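PDB 1WBA: winged BEAN albumin 1 from Psophocarpus tetragonolobus, which serves as a 2S seed storage protein and belongs to the leguminous Kunitz-type protease inhibitor family. Local coordinates for residues Asp3-Ala8 with Ile72-Arg77; Pro127-Leu132 with Val166-Arg171; Val33-Glu38 with Lys153-Val158; Val95-Asp100 with Gly108-Gln113. All blocks are in the same frame, centred on the assembly; numbering follows the deposited sequence.

Contact 1. Residues Asp3-Ala8 with Ile72-Arg77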
loop_
_atom_site.group_PDB
_atom_site.type_symbol
_atom_site.label_atom_id
_atom_site.label_comp_id
_atom_site.label_asym_id
_atom_site.label_seq_id
_atom_site.Cartn_x
_atom_site.Cartn_y
_atom_site.Cartn_z
ATOM N N ASP A 3 -14.458 -11.259 -6.485
ATOM C CA ASP A 3 -13.395 -11.872 -7.268
ATOM C C ASP A 3 -12.076 -11.948 -6.525
ATOM O O ASP A 3 -11.763 -11.067 -5.738
ATOM C CB ASP A 3 -13.146 -11.063 -8.540
ATOM C CG ASP A 3 -14.297 -11.127 -9.513
ATOM O OD1 ASP A 3 -15.013 -12.151 -9.548
ATOM O OD2 ASP A 3 -14.478 -10.140 -10.253
ATOM N N PRO A 4 -11.314 -13.037 -6.728
ATOM C CA PRO A 4 -10.028 -13.135 -6.046
ATOM C C PRO A 4 -9.069 -12.206 -6.803
ATOM O O PRO A 4 -9.295 -11.905 -7.970
ATOM C CB PRO A 4 -9.656 -14.619 -6.219
ATOM C CG PRO A 4 -10.285 -14.977 -7.519
ATOM C CD PRO A 4 -11.624 -14.282 -7.467
ATOM N N VAL A 5 -8.075 -11.671 -6.105
ATOM C CA VAL A 5 -7.082 -10.807 -6.724
ATOM C C VAL A 5 -6.030 -11.749 -7.324
ATOM O O VAL A 5 -5.692 -12.767 -6.711
ATOM C CB VAL A 5 -6.426 -9.906 -5.667
ATOM C CG1 VAL A 5 -5.325 -9.057 -6.303
ATOM C CG2 VAL A 5 -7.504 -9.037 -4.992
ATOM N N TYR A 6 -5.543 -11.440 -8.521
ATOM C CA TYR A 6 -4.550 -12.283 -9.185
ATOM C C TYR A 6 -3.180 -11.648 -9.229
ATOM O O TYR A 6 -3.080 -10.427 -9.343
ATOM C CB TYR A 6 -4.972 -12.570 -10.634
ATOM C CG TYR A 6 -6.059 -13.600 -10.740
ATOM C CD1 TYR A 6 -5.756 -14.963 -10.763
ATOM C CD2 TYR A 6 -7.396 -13.222 -10.741
ATOM C CE1 TYR A 6 -6.765 -15.924 -10.773
ATOM C CE2 TYR A 6 -8.407 -14.171 -10.755
ATOM C CZ TYR A 6 -8.080 -15.522 -10.769
ATOM O OH TYR A 6 -9.094 -16.448 -10.779
ATOM N N ASP A 7 -2.133 -12.462 -9.128
ATOM C CA ASP A 7 -0.777 -11.942 -9.243
ATOM C C ASP A 7 -0.450 -11.765 -10.744
ATOM O O ASP A 7 -1.231 -12.155 -11.620
ATOM C CB ASP A 7 0.263 -12.812 -8.489
ATOM C CG ASP A 7 0.396 -14.247 -9.045
ATOM O OD1 ASP A 7 0.156 -14.506 -10.243
ATOM O OD2 ASP A 7 0.778 -15.118 -8.259
ATOM N N ALA A 8 0.710 -11.196 -11.035
ATOM C CA ALA A 8 1.104 -10.943 -12.406
ATOM C C ALA A 8 1.202 -12.207 -13.264
ATOM O O ALA A 8 1.227 -12.118 -14.479
ATOM C CB ALA A 8 2.418 -10.167 -12.432
ATOM N N ILE A 72 -6.784 -13.863 -1.229
ATOM C CA ILE A 72 -7.134 -12.459 -1.051
ATOM C C ILE A 72 -8.186 -12.147 -2.088
ATOM O O ILE A 72 -8.015 -12.481 -3.259
ATOM C CB ILE A 72 -5.906 -11.517 -1.268
ATOM C CG1 ILE A 72 -4.795 -11.826 -0.244
ATOM C CG2 ILE A 72 -6.340 -10.039 -1.194
ATOM C CD1 ILE A 72 -5.190 -11.588 1.206
ATOM N N LEU A 73 -9.290 -11.546 -1.650
ATOM C CA LEU A 73 -10.376 -11.198 -2.548
ATOM C C LEU A 73 -10.474 -9.690 -2.640
ATOM O O LEU A 73 -9.994 -8.987 -1.754
ATOM C CB LEU A 73 -11.712 -11.749 -2.028
ATOM C CG LEU A 73 -11.849 -13.247 -1.730
ATOM C CD1 LEU A 73 -13.279 -13.515 -1.298
ATOM C CD2 LEU A 73 -11.488 -14.086 -2.947
ATOM N N GLU A 74 -11.105 -9.208 -3.708
ATOM C CA GLU A 74 -11.294 -7.783 -3.894
ATOM C C GLU A 74 -12.255 -7.312 -2.831
ATOM O O GLU A 74 -13.146 -8.056 -2.410
ATOM C CB GLU A 74 -11.850 -7.492 -5.272
ATOM C CG GLU A 74 -10.867 -7.734 -6.376
ATOM C CD GLU A 74 -11.449 -7.409 -7.742
ATOM O OE1 GLU A 74 -12.280 -6.480 -7.834
ATOM O OE2 GLU A 74 -11.075 -8.089 -8.718
ATOM N N ASN A 75 -12.015 -6.102 -2.341
ATOM C CA ASN A 75 -12.827 -5.471 -1.300
ATOM C C ASN A 75 -12.748 -6.079 0.099
ATOM O O ASN A 75 -13.511 -5.698 0.983
ATOM C CB ASN A 75 -14.284 -5.359 -1.747
ATOM C CG ASN A 75 -14.414 -4.638 -3.052
ATOM O OD1 ASN A 75 -14.808 -5.213 -4.063
ATOM N ND2 ASN A 75 -14.005 -3.398 -3.068
ATOM N N MET A 76 -11.825 -7.013 0.290
ATOM C CA MET A 76 -11.597 -7.672 1.571
ATOM C C MET A 76 -10.636 -6.788 2.368
ATOM O O MET A 76 -9.676 -6.274 1.788
ATOM C CB MET A 76 -10.949 -9.032 1.302
ATOM C CG MET A 76 -10.314 -9.739 2.529
ATOM S SD MET A 76 -9.599 -11.314 2.128
ATOM C CE MET A 76 -11.001 -12.290 1.912
ATOM N N ARG A 77 -10.937 -6.540 3.644
ATOM C CA ARG A 77 -10.074 -5.707 4.480
ATOM C C ARG A 77 -8.740 -6.377 4.752
ATOM O O ARG A 77 -8.699 -7.530 5.209
ATOM C CB ARG A 77 -10.781 -5.315 5.779
ATOM C CG ARG A 77 -12.061 -4.523 5.527
ATOM C CD ARG A 77 -12.760 -4.168 6.831
ATOM N NE ARG A 77 -12.125 -3.061 7.548
ATOM C CZ ARG A 77 -12.328 -1.787 7.246
ATOM N NH1 ARG A 77 -13.128 -1.476 6.243
ATOM N NH2 ARG A 77 -11.810 -0.824 7.992
HETATM O O HOH W 1 -9.569 -9.858 -9.770
#

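Contact 2. Residues Pro127-Leu132 with Val166-Arg171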
loop_
_atom_site.group_PDB
_atom_site.type_symbol
_atom_site.label_atom_id
_atom_site.label_comp_id
_atom_site.label_asym_id
_atom_site.label_seq_id
_atom_site.Cartn_x
_atom_site.Cartn_y
_atom_site.Cartn_z
ATOM N N PRO A 127 -5.928 -6.812 -17.704
ATOM C CA PRO A 127 -6.000 -7.926 -16.755
ATOM C C PRO A 127 -4.875 -7.918 -15.729
ATOM O O PRO A 127 -3.744 -7.542 -16.042
ATOM C CB PRO A 127 -5.875 -9.148 -17.660
ATOM C CG PRO A 127 -6.466 -8.664 -18.953
ATOM C CD PRO A 127 -5.855 -7.306 -19.087
ATOM N N ARG A 128 -5.194 -8.377 -14.522
ATOM C CA ARG A 128 -4.231 -8.466 -13.426
ATOM C C ARG A 128 -3.690 -7.112 -12.964
ATOM O O ARG A 128 -2.595 -7.032 -12.390
ATOM C CB ARG A 128 -3.079 -9.419 -13.796
ATOM C CG ARG A 128 -3.534 -10.786 -14.284
ATOM C CD ARG A 128 -2.408 -11.572 -14.953
ATOM N NE ARG A 128 -2.935 -12.766 -15.613
ATOM C CZ ARG A 128 -2.218 -13.631 -16.334
ATOM N NH1 ARG A 128 -0.915 -13.458 -16.513
ATOM N NH2 ARG A 128 -2.804 -14.711 -16.841
ATOM N N THR A 129 -4.430 -6.048 -13.259
ATOM C CA THR A 129 -4.038 -4.727 -12.806
ATOM C C THR A 129 -5.042 -4.322 -11.697
ATOM O O THR A 129 -6.253 -4.547 -11.813
ATOM C CB THR A 129 -3.978 -3.686 -13.952
ATOM O OG1 THR A 129 -5.281 -3.492 -14.505
ATOM C CG2 THR A 129 -3.004 -4.135 -15.033
ATOM N N TYR A 130 -4.529 -3.733 -10.620
ATOM C CA TYR A 130 -5.347 -3.358 -9.475
ATOM C C TYR A 130 -5.028 -1.986 -8.925
ATOM O O TYR A 130 -4.068 -1.355 -9.331
ATOM C CB TYR A 130 -5.108 -4.386 -8.363
ATOM C CG TYR A 130 -5.563 -5.740 -8.783
ATOM C CD1 TYR A 130 -6.892 -6.108 -8.629
ATOM C CD2 TYR A 130 -4.701 -6.610 -9.439
ATOM C CE1 TYR A 130 -7.363 -7.308 -9.116
ATOM C CE2 TYR A 130 -5.157 -7.830 -9.938
ATOM C CZ TYR A 130 -6.494 -8.167 -9.772
ATOM O OH TYR A 130 -6.966 -9.371 -10.228
ATOM N N LYS A 131 -5.858 -1.531 -7.996
ATOM C CA LYS A 131 -5.636 -0.260 -7.315
ATOM C C LYS A 131 -5.872 -0.559 -5.850
ATOM O O LYS A 131 -6.548 -1.536 -5.510
ATOM C CB LYS A 131 -6.587 0.832 -7.807
ATOM C CG LYS A 131 -8.028 0.584 -7.514
ATOM C CD LYS A 131 -8.842 1.756 -7.954
ATOM C CE LYS A 131 -10.302 1.430 -7.870
ATOM N NZ LYS A 131 -11.128 2.635 -8.125
ATOM N N LEU A 132 -5.280 0.262 -4.989
ATOM C CA LEU A 132 -5.395 0.106 -3.533
ATOM C C LEU A 132 -6.283 1.209 -2.968
ATOM O O LEU A 132 -6.236 2.342 -3.434
ATOM C CB LEU A 132 -4.001 0.165 -2.891
ATOM C CG LEU A 132 -2.973 -0.879 -3.343
ATOM C CD1 LEU A 132 -1.636 -0.635 -2.644
ATOM C CD2 LEU A 132 -3.467 -2.277 -3.050
ATOM N N VAL A 166 -2.191 2.466 -10.304
ATOM C CA VAL A 166 -2.522 1.128 -10.784
ATOM C C VAL A 166 -1.269 0.273 -10.634
ATOM O O VAL A 166 -0.184 0.635 -11.105
ATOM C CB VAL A 166 -3.024 1.127 -12.269
ATOM C CG1 VAL A 166 -3.320 -0.303 -12.738
ATOM C CG2 VAL A 166 -4.272 1.975 -12.395
ATOM N N VAL A 167 -1.436 -0.895 -10.033
ATOM C CA VAL A 167 -0.315 -1.779 -9.765
ATOM C C VAL A 167 -0.570 -3.225 -10.183
ATOM O O VAL A 167 -1.686 -3.597 -10.558
ATOM C CB VAL A 167 0.002 -1.785 -8.231
ATOM C CG1 VAL A 167 0.275 -0.377 -7.739
ATOM C CG2 VAL A 167 -1.178 -2.372 -7.443
ATOM N N LYS A 168 0.493 -4.014 -10.091
ATOM C CA LYS A 168 0.487 -5.437 -10.348
ATOM C C LYS A 168 1.191 -6.049 -9.143
ATOM O O LYS A 168 2.044 -5.407 -8.535
ATOM C CB LYS A 168 1.280 -5.776 -11.610
ATOM C CG LYS A 168 0.485 -5.789 -12.895
ATOM C CD LYS A 168 1.385 -6.220 -14.037
ATOM C CE LYS A 168 0.593 -6.520 -15.286
ATOM N NZ LYS A 168 -0.321 -7.667 -15.053
ATOM N N PHE A 169 0.820 -7.273 -8.780
ATOM C CA PHE A 169 1.438 -7.968 -7.656
ATOM C C PHE A 169 2.327 -9.084 -8.183
ATOM O O PHE A 169 1.856 -9.983 -8.873
ATOM C CB PHE A 169 0.369 -8.569 -6.723
ATOM C CG PHE A 169 -0.555 -7.544 -6.116
ATOM C CD1 PHE A 169 -0.181 -6.846 -4.967
ATOM C CD2 PHE A 169 -1.784 -7.258 -6.702
ATOM C CE1 PHE A 169 -1.016 -5.862 -4.417
ATOM C CE2 PHE A 169 -2.622 -6.283 -6.160
ATOM C CZ PHE A 169 -2.232 -5.583 -5.011
ATOM N N HIS A 170 3.619 -9.013 -7.888
ATOM C CA HIS A 170 4.553 -10.046 -8.328
ATOM C C HIS A 170 4.845 -10.986 -7.185
ATOM O O HIS A 170 5.217 -10.547 -6.091
ATOM C CB HIS A 170 5.840 -9.421 -8.854
ATOM C CG HIS A 170 5.647 -8.701 -10.152
ATOM N ND1 HIS A 170 5.123 -7.431 -10.226
ATOM C CD2 HIS A 170 5.831 -9.110 -11.429
ATOM C CE1 HIS A 170 4.986 -7.083 -11.496
ATOM N NE2 HIS A 170 5.409 -8.086 -12.244
ATOM N N ARG A 171 4.618 -12.272 -7.410
ATOM C CA ARG A 171 4.848 -13.248 -6.360
ATOM C C ARG A 171 6.328 -13.182 -5.989
ATOM O O ARG A 171 7.193 -13.120 -6.868
ATOM C CB ARG A 171 4.443 -14.656 -6.821
ATOM C CG ARG A 171 4.426 -15.688 -5.705
HETATM O O HOH W 2 -1.185 -8.469 -10.283
#

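Contact 3. Residues Val33-Glu38 with Lys153-Val158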
loop_
_atom_site.group_PDB
_atom_site.type_symbol
_atom_site.label_atom_id
_atom_site.label_comp_id
_atom_site.label_asym_id
_atom_site.label_seq_id
_atom_site.Cartn_x
_atom_site.Cartn_y
_atom_site.Cartn_z
ATOM N N VAL A 33 11.452 6.256 2.459
ATOM C CA VAL A 33 12.450 7.327 2.514
ATOM C C VAL A 33 11.972 8.412 3.469
ATOM O O VAL A 33 10.844 8.381 3.954
ATOM C CB VAL A 33 12.678 8.010 1.116
ATOM C CG1 VAL A 33 13.175 7.011 0.094
ATOM C CG2 VAL A 33 11.397 8.676 0.599
ATOM N N ALA A 34 12.852 9.352 3.777
ATOM C CA ALA A 34 12.484 10.459 4.637
ATOM C C ALA A 34 11.950 11.532 3.697
ATOM O O ALA A 34 12.487 11.723 2.603
ATOM C CB ALA A 34 13.689 10.975 5.358
ATOM N N THR A 35 10.831 12.142 4.058
ATOM C CA THR A 35 10.278 13.235 3.272
ATOM C C THR A 35 10.152 14.409 4.245
ATOM O O THR A 35 10.199 14.216 5.458
ATOM C CB THR A 35 8.863 12.919 2.678
ATOM O OG1 THR A 35 7.926 12.643 3.730
ATOM C CG2 THR A 35 8.925 11.774 1.709
ATOM N N GLY A 36 10.016 15.621 3.722
ATOM C CA GLY A 36 9.853 16.767 4.591
ATOM C C GLY A 36 10.973 16.947 5.593
ATOM O O GLY A 36 12.135 17.013 5.211
ATOM N N ASN A 37 10.612 16.955 6.874
ATOM C CA ASN A 37 11.553 17.160 7.981
ATOM C C ASN A 37 12.055 15.865 8.627
ATOM O O ASN A 37 12.750 15.894 9.648
ATOM C CB ASN A 37 10.888 18.045 9.039
ATOM C CG ASN A 37 10.327 19.322 8.447
ATOM O OD1 ASN A 37 11.077 20.158 7.947
ATOM N ND2 ASN A 37 8.998 19.457 8.445
ATOM N N GLU A 38 11.705 14.730 8.028
ATOM C CA GLU A 38 12.128 13.431 8.550
ATOM C C GLU A 38 13.640 13.228 8.409
ATOM O O GLU A 38 14.279 13.802 7.534
ATOM C CB GLU A 38 11.365 12.295 7.846
ATOM C CG GLU A 38 9.894 12.233 8.232
ATOM C CD GLU A 38 9.081 11.245 7.420
ATOM O OE1 GLU A 38 9.600 10.647 6.457
ATOM O OE2 GLU A 38 7.892 11.070 7.747
ATOM N N LYS A 153 9.924 13.572 -4.192
ATOM C CA LYS A 153 9.559 12.235 -3.744
ATOM C C LYS A 153 8.097 11.989 -4.111
ATOM O O LYS A 153 7.265 12.913 -4.059
ATOM C CB LYS A 153 9.776 12.060 -2.236
ATOM C CG LYS A 153 11.191 12.398 -1.712
ATOM C CD LYS A 153 12.345 11.727 -2.492
ATOM C CE LYS A 153 12.282 10.197 -2.435
ATOM N NZ LYS A 153 13.356 9.469 -3.214
ATOM N N LYS A 154 7.797 10.768 -4.546
ATOM C CA LYS A 154 6.439 10.415 -4.939
ATOM C C LYS A 154 5.677 9.774 -3.788
ATOM O O LYS A 154 5.580 8.552 -3.693
ATOM C CB LYS A 154 6.479 9.509 -6.160
ATOM C CG LYS A 154 7.033 10.237 -7.347
ATOM C CD LYS A 154 6.919 9.424 -8.613
ATOM C CE LYS A 154 7.588 10.150 -9.776
ATOM N NZ LYS A 154 7.225 11.613 -9.769
ATOM N N ARG A 155 5.123 10.620 -2.927
ATOM C CA ARG A 155 4.388 10.167 -1.759
ATOM C C ARG A 155 3.070 9.486 -2.115
ATOM O O ARG A 155 2.414 9.850 -3.092
ATOM C CB ARG A 155 4.097 11.347 -0.838
ATOM C CG ARG A 155 5.321 12.152 -0.417
ATOM C CD ARG A 155 4.925 13.084 0.690
ATOM N NE ARG A 155 5.929 14.099 0.981
ATOM C CZ ARG A 155 5.851 14.927 2.018
ATOM N NH1 ARG A 155 4.826 14.825 2.854
ATOM N NH2 ARG A 155 6.748 15.895 2.181
ATOM N N LEU A 156 2.719 8.461 -1.344
ATOM C CA LEU A 156 1.464 7.747 -1.538
ATOM C C LEU A 156 0.468 8.462 -0.641
ATOM O O LEU A 156 0.621 8.481 0.581
ATOM C CB LEU A 156 1.610 6.279 -1.133
ATOM C CG LEU A 156 2.469 5.401 -2.053
ATOM C CD1 LEU A 156 2.363 3.965 -1.635
ATOM C CD2 LEU A 156 2.003 5.506 -3.456
ATOM N N VAL A 157 -0.504 9.119 -1.262
ATOM C CA VAL A 157 -1.514 9.872 -0.532
ATOM C C VAL A 157 -2.905 9.237 -0.631
ATOM O O VAL A 157 -3.208 8.492 -1.570
ATOM C CB VAL A 157 -1.557 11.345 -0.978
ATOM C CG1 VAL A 157 -0.175 11.968 -0.819
ATOM C CG2 VAL A 157 -2.018 11.466 -2.410
ATOM N N VAL A 158 -3.748 9.541 0.347
ATOM C CA VAL A 158 -5.088 8.983 0.396
ATOM C C VAL A 158 -6.154 10.072 0.308
ATOM O O VAL A 158 -6.193 10.983 1.137
ATOM C CB VAL A 158 -5.289 8.178 1.719
ATOM C CG1 VAL A 158 -6.678 7.550 1.788
ATOM C CG2 VAL A 158 -4.233 7.096 1.844
#

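Contact 4. Residues Val95-Asp100 with Gly108-Gln113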
loop_
_atom_site.group_PDB
_atom_site.type_symbol
_atom_site.label_atom_id
_atom_site.label_comp_id
_atom_site.label_asym_id
_atom_site.label_seq_id
_atom_site.Cartn_x
_atom_site.Cartn_y
_atom_site.Cartn_z
ATOM N N VAL A 95 -1.606 8.381 8.082
ATOM C CA VAL A 95 -1.464 9.439 9.076
ATOM C C VAL A 95 -2.092 10.721 8.530
ATOM O O VAL A 95 -1.866 11.091 7.371
ATOM C CB VAL A 95 0.047 9.663 9.392
ATOM C CG1 VAL A 95 0.263 10.876 10.313
ATOM C CG2 VAL A 95 0.644 8.390 10.013
ATOM N N ASP A 96 -2.944 11.366 9.320
ATOM C CA ASP A 96 -3.560 12.615 8.869
ATOM C C ASP A 96 -2.520 13.697 9.154
ATOM O O ASP A 96 -2.546 14.389 10.179
ATOM C CB ASP A 96 -4.868 12.882 9.602
ATOM C CG ASP A 96 -5.728 13.869 8.874
ATOM O OD1 ASP A 96 -5.197 14.602 8.013
ATOM O OD2 ASP A 96 -6.942 13.894 9.133
ATOM N N PHE A 97 -1.592 13.791 8.218
ATOM C CA PHE A 97 -0.430 14.661 8.304
ATOM C C PHE A 97 -0.662 16.138 8.058
ATOM O O PHE A 97 -0.991 16.558 6.947
ATOM C CB PHE A 97 0.644 14.116 7.353
ATOM C CG PHE A 97 2.041 14.438 7.764
ATOM C CD1 PHE A 97 2.687 13.673 8.723
ATOM C CD2 PHE A 97 2.715 15.505 7.182
ATOM C CE1 PHE A 97 3.998 13.965 9.098
ATOM C CE2 PHE A 97 4.024 15.807 7.545
ATOM C CZ PHE A 97 4.670 15.036 8.505
ATOM N N GLN A 98 -0.468 16.927 9.102
ATOM C CA GLN A 98 -0.640 18.367 8.989
ATOM C C GLN A 98 0.611 18.976 8.343
ATOM O O GLN A 98 1.731 18.657 8.732
ATOM C CB GLN A 98 -0.866 18.977 10.383
ATOM C CG GLN A 98 -1.256 20.453 10.372
ATOM C CD GLN A 98 -1.273 21.036 11.765
ATOM O OE1 GLN A 98 -0.265 20.984 12.476
ATOM N NE2 GLN A 98 -2.423 21.561 12.182
ATOM N N PRO A 99 0.440 19.817 7.310
ATOM C CA PRO A 99 -0.811 20.268 6.695
ATOM C C PRO A 99 -1.050 19.598 5.347
ATOM O O PRO A 99 -1.926 20.012 4.597
ATOM C CB PRO A 99 -0.553 21.741 6.486
ATOM C CG PRO A 99 0.876 21.732 6.016
ATOM C CD PRO A 99 1.560 20.694 6.902
ATOM N N ASP A 100 -0.278 18.557 5.067
ATOM C CA ASP A 100 -0.349 17.842 3.799
ATOM C C ASP A 100 -1.616 17.064 3.543
ATOM O O ASP A 100 -2.133 17.104 2.438
ATOM C CB ASP A 100 0.849 16.904 3.655
ATOM C CG ASP A 100 2.162 17.632 3.761
ATOM O OD1 ASP A 100 2.300 18.688 3.117
ATOM O OD2 ASP A 100 3.040 17.174 4.510
ATOM N N GLY A 108 3.175 3.332 13.976
ATOM C CA GLY A 108 3.754 3.434 15.302
ATOM C C GLY A 108 4.742 4.535 15.557
ATOM O O GLY A 108 5.402 4.523 16.586
ATOM N N ARG A 109 4.835 5.485 14.641
ATOM C CA ARG A 109 5.778 6.589 14.784
ATOM C C ARG A 109 5.031 7.907 14.989
ATOM O O ARG A 109 5.368 8.677 15.881
ATOM C CB ARG A 109 6.692 6.680 13.556
ATOM C CG ARG A 109 7.165 5.337 12.998
ATOM C CD ARG A 109 8.064 4.587 13.965
ATOM N NE ARG A 109 9.154 3.899 13.269
ATOM C CZ ARG A 109 9.060 2.719 12.651
ATOM N NH1 ARG A 109 7.911 2.046 12.625
ATOM N NH2 ARG A 109 10.132 2.210 12.050
ATOM N N TYR A 110 4.020 8.168 14.172
ATOM C CA TYR A 110 3.217 9.383 14.293
ATOM C C TYR A 110 1.997 9.090 15.126
ATOM O O TYR A 110 1.399 8.019 15.003
ATOM C CB TYR A 110 2.771 9.876 12.926
ATOM C CG TYR A 110 3.911 10.450 12.139
ATOM C CD1 TYR A 110 4.400 11.717 12.434
ATOM C CD2 TYR A 110 4.502 9.733 11.104
ATOM C CE1 TYR A 110 5.442 12.255 11.731
ATOM C CE2 TYR A 110 5.556 10.261 10.383
ATOM C CZ TYR A 110 6.015 11.524 10.704
ATOM O OH TYR A 110 7.056 12.068 10.012
ATOM N N PRO A 111 1.588 10.046 15.970
ATOM C CA PRO A 111 0.409 9.793 16.797
ATOM C C PRO A 111 -0.923 9.899 16.050
ATOM O O PRO A 111 -1.887 9.217 16.407
ATOM C CB PRO A 111 0.545 10.848 17.898
ATOM C CG PRO A 111 1.183 12.016 17.171
ATOM C CD PRO A 111 2.226 11.333 16.319
ATOM N N ASN A 112 -0.967 10.720 15.008
ATOM C CA ASN A 112 -2.200 10.949 14.237
ATOM C C ASN A 112 -2.553 9.936 13.133
ATOM O O ASN A 112 -2.834 10.310 11.989
ATOM C CB ASN A 112 -2.263 12.405 13.702
ATOM C CG ASN A 112 -0.907 12.929 13.168
ATOM O OD1 ASN A 112 0.169 12.406 13.505
ATOM N ND2 ASN A 112 -0.962 13.987 12.357
ATOM N N GLN A 113 -2.570 8.653 13.495
ATOM C CA GLN A 113 -2.903 7.583 12.553
ATOM C C GLN A 113 -4.408 7.409 12.456
ATOM O O GLN A 113 -5.132 7.559 13.446
ATOM C CB GLN A 113 -2.265 6.263 12.979
ATOM C CG GLN A 113 -0.785 6.186 12.704
ATOM C CD GLN A 113 -0.131 4.922 13.240
ATOM O OE1 GLN A 113 1.065 4.904 13.477
ATOM N NE2 GLN A 113 -0.907 3.855 13.403
#

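Contact 1. Residues Asp3-Ala8 with Ile72-Arg77
Asp3 and Val5 are joined to Glu74 and Ile72 by two backbone hydrogen bonds. Glu74 N donates a hydrogen bond to Asp3 O at 2.8 Å, almost head-on to the carbonyl, with a C=O...N angle of 174°. Val5 N in turn donates to Ile72 O at 3.0 Å, from 24° out of that carbonyl's plane. Together they form a single bridge centred on Pro4 and Leu73, whose CA atoms lie 4.0 Å apart. Both segments are loops, and the bridge joins the N-terminal loop before strand 17-23 to the loop between strands 56-61 and 78-82 of the beta-trefoil fold characteristic of Kunitz-type inhibitors. Apolar contacts flank the bonds. Leu73 CD2 curls back to within 3.8 Å of Pro4 CB. From Val5, CG2 lies beside the backbone N (the other methyl, CG1, is anti to it, chi1 177°), and there it packs against Ile72 CG2 at 4.1 Å and Glu74 CG at 3.9 Å. Ile120 of strand 116-122 touches both Val5 and Ile72. The polar contacts gather round the Glu74 carboxylate. Its OE2 comes 4.3 Å from Asp3 OD2, two like charges that both form salt bridges with Lys122, which probably offsets their repulsion. One water donates to both Pro4 O and Glu74 OE2, the latter at 2.6 Å.

Contact 2. Residues Pro127-Leu132 with Val166-Arg171
Phe169, on the last strand, packs its ring against Tyr130 and Leu132. Its CB places CG beside the backbone N (chi1 -61°), which sends the ring back toward Pro127-Leu132. Phe169 CD2 lies 4.1 Å from Tyr130 CD2. Next along the ring, Phe169 CE2 meets Tyr130 CB at 3.8 Å. At the tip, Phe169 CZ has Leu132 CD2 at the ring edge, 4.0 Å away. The planes of the Tyr130 and Phe169 rings are inclined at 45°. Between strands 130-136 and 166-171 of the beta-trefoil, Tyr130 and Val167 form an antiparallel hydrogen-bonded pair: Tyr130 N approaches Val167 O in the carbonyl plane, and Val167 N returns a bond to Tyr130 O at 2.8 Å. The short strand segments 130-132 and 166-171 run at 108° to each other. Before the strand pair, on the Arg128 side, a water donates to Arg128 O and accepts from Phe169 N at 2.8 Å. Near it the Lys168 chain lies against the Arg128 backbone, Lys168 CG 3.4 Å from Arg128 O. Val166 CG1 packs on Thr129 CB at 3.7 Å.

Contact 3. Residues Val33-Glu38 with Lys153-Val158
One face of the Arg155 guanidinium is covered by the Thr35 hydroxyl, with OG1 3.5 Å from CZ and directly over the centre of the group. Thr35 CB lies over the same face, 3.6 Å from Arg155 NE, while Gly36 N approaches NH2 obliquely. The hydroxyl sits between the backbone N and the carbonyl carbon of its own residue (chi1 60°), leaving Thr35 CG2 beside the backbone N, where it meets Lys153 CB at 4.0 Å. Lys153 bends at chi2 and chi3 and meets Val33 tip to tip, its CE 3.5 Å from Val33 CG2; its NZ is hydrogen-bonded to Thr50. The first segment leaves strand 30-33 and folds into a type II' turn from Thr35 to Glu38, closed by Glu38 N to Thr35 O at 3.0 Å. Glu38 OE1 also takes the Thr35 N-H, at 3.1 Å, from above the carboxylate plane. The contact thus sets this turn against the start of strand 154-159 in the beta-trefoil. The polar partners of the guanidinium lie outside the two segments: Asp149 forms a salt bridge with NE and Gln103 OE1 is hydrogen-bonded to NH1, while the Thr35 hydroxyl is hydrogen-bonded to Ser45. Across the two segments themselves the grip is therefore van der Waals packing of a hydroxyl and methyls on a cation and a lysine chain, and the charge of Arg155 is probably balanced mainly by Asp149.

Contact 4. Residues Val95-Asp100 with Gly108-Gln113
An edge-to-face aromatic pair joins Phe97 and Tyr110: the Phe97 edge points at the Tyr110 face, with the planes at 90° and Phe97 CE1 3.5 Å from Tyr110 CE1. Phe97 CG is roughly anti to the backbone N (chi1 -152°), which swings the ring across to the tyrosine. Beside the pair, Val95 CG1 touches Tyr110 CB at 3.8 Å, and Val95 CG2 lies against Gln113 CG at the same distance. Asn112 grips the Asp96 backbone twice: its O accepts from Asp96 N at 2.9 Å, nearly in line with the carbonyl, and its ND2 makes a weak, bent bond to Asp96 O at 2.7 Å. Asp96 and Asn112 are each the centre of an inverse gamma turn. Val95 and Gln113 form an antiparallel non-hydrogen-bonded pair, CA atoms 4.2 Å apart. The contact thus closes one border of the small sheet in which strand 92-97 lies between 103-106 and 113-114; from 103-106, Lys105 makes a cation-pi contact with Phe97 and packs on Tyr110.

In the fold
The four contacts fall into two groups on opposite sides of the chain's centre. Contacts 1 and 2 touch through a backbone hydrogen bond, Ala8 N to Phe169 O, and a hydrogen bond between Tyr6 N and the Tyr130 hydroxyl, and contacts 3 and 4 touch through Glu38 OE2 and Tyr110 OH, 2.6 Å apart. Contacts 2 and 3 reach the same large sheet, through strands 166-171 and 154-159, which follow each other in the chain, whereas contact 4 belongs to the small three-stranded sheet. Contact 4 is a surface contact; the other three are partly buried. Backbone bonds dominate contacts 1 and 2, side-chain packing round a cation contact 3, and aromatic and amide groups contact 4.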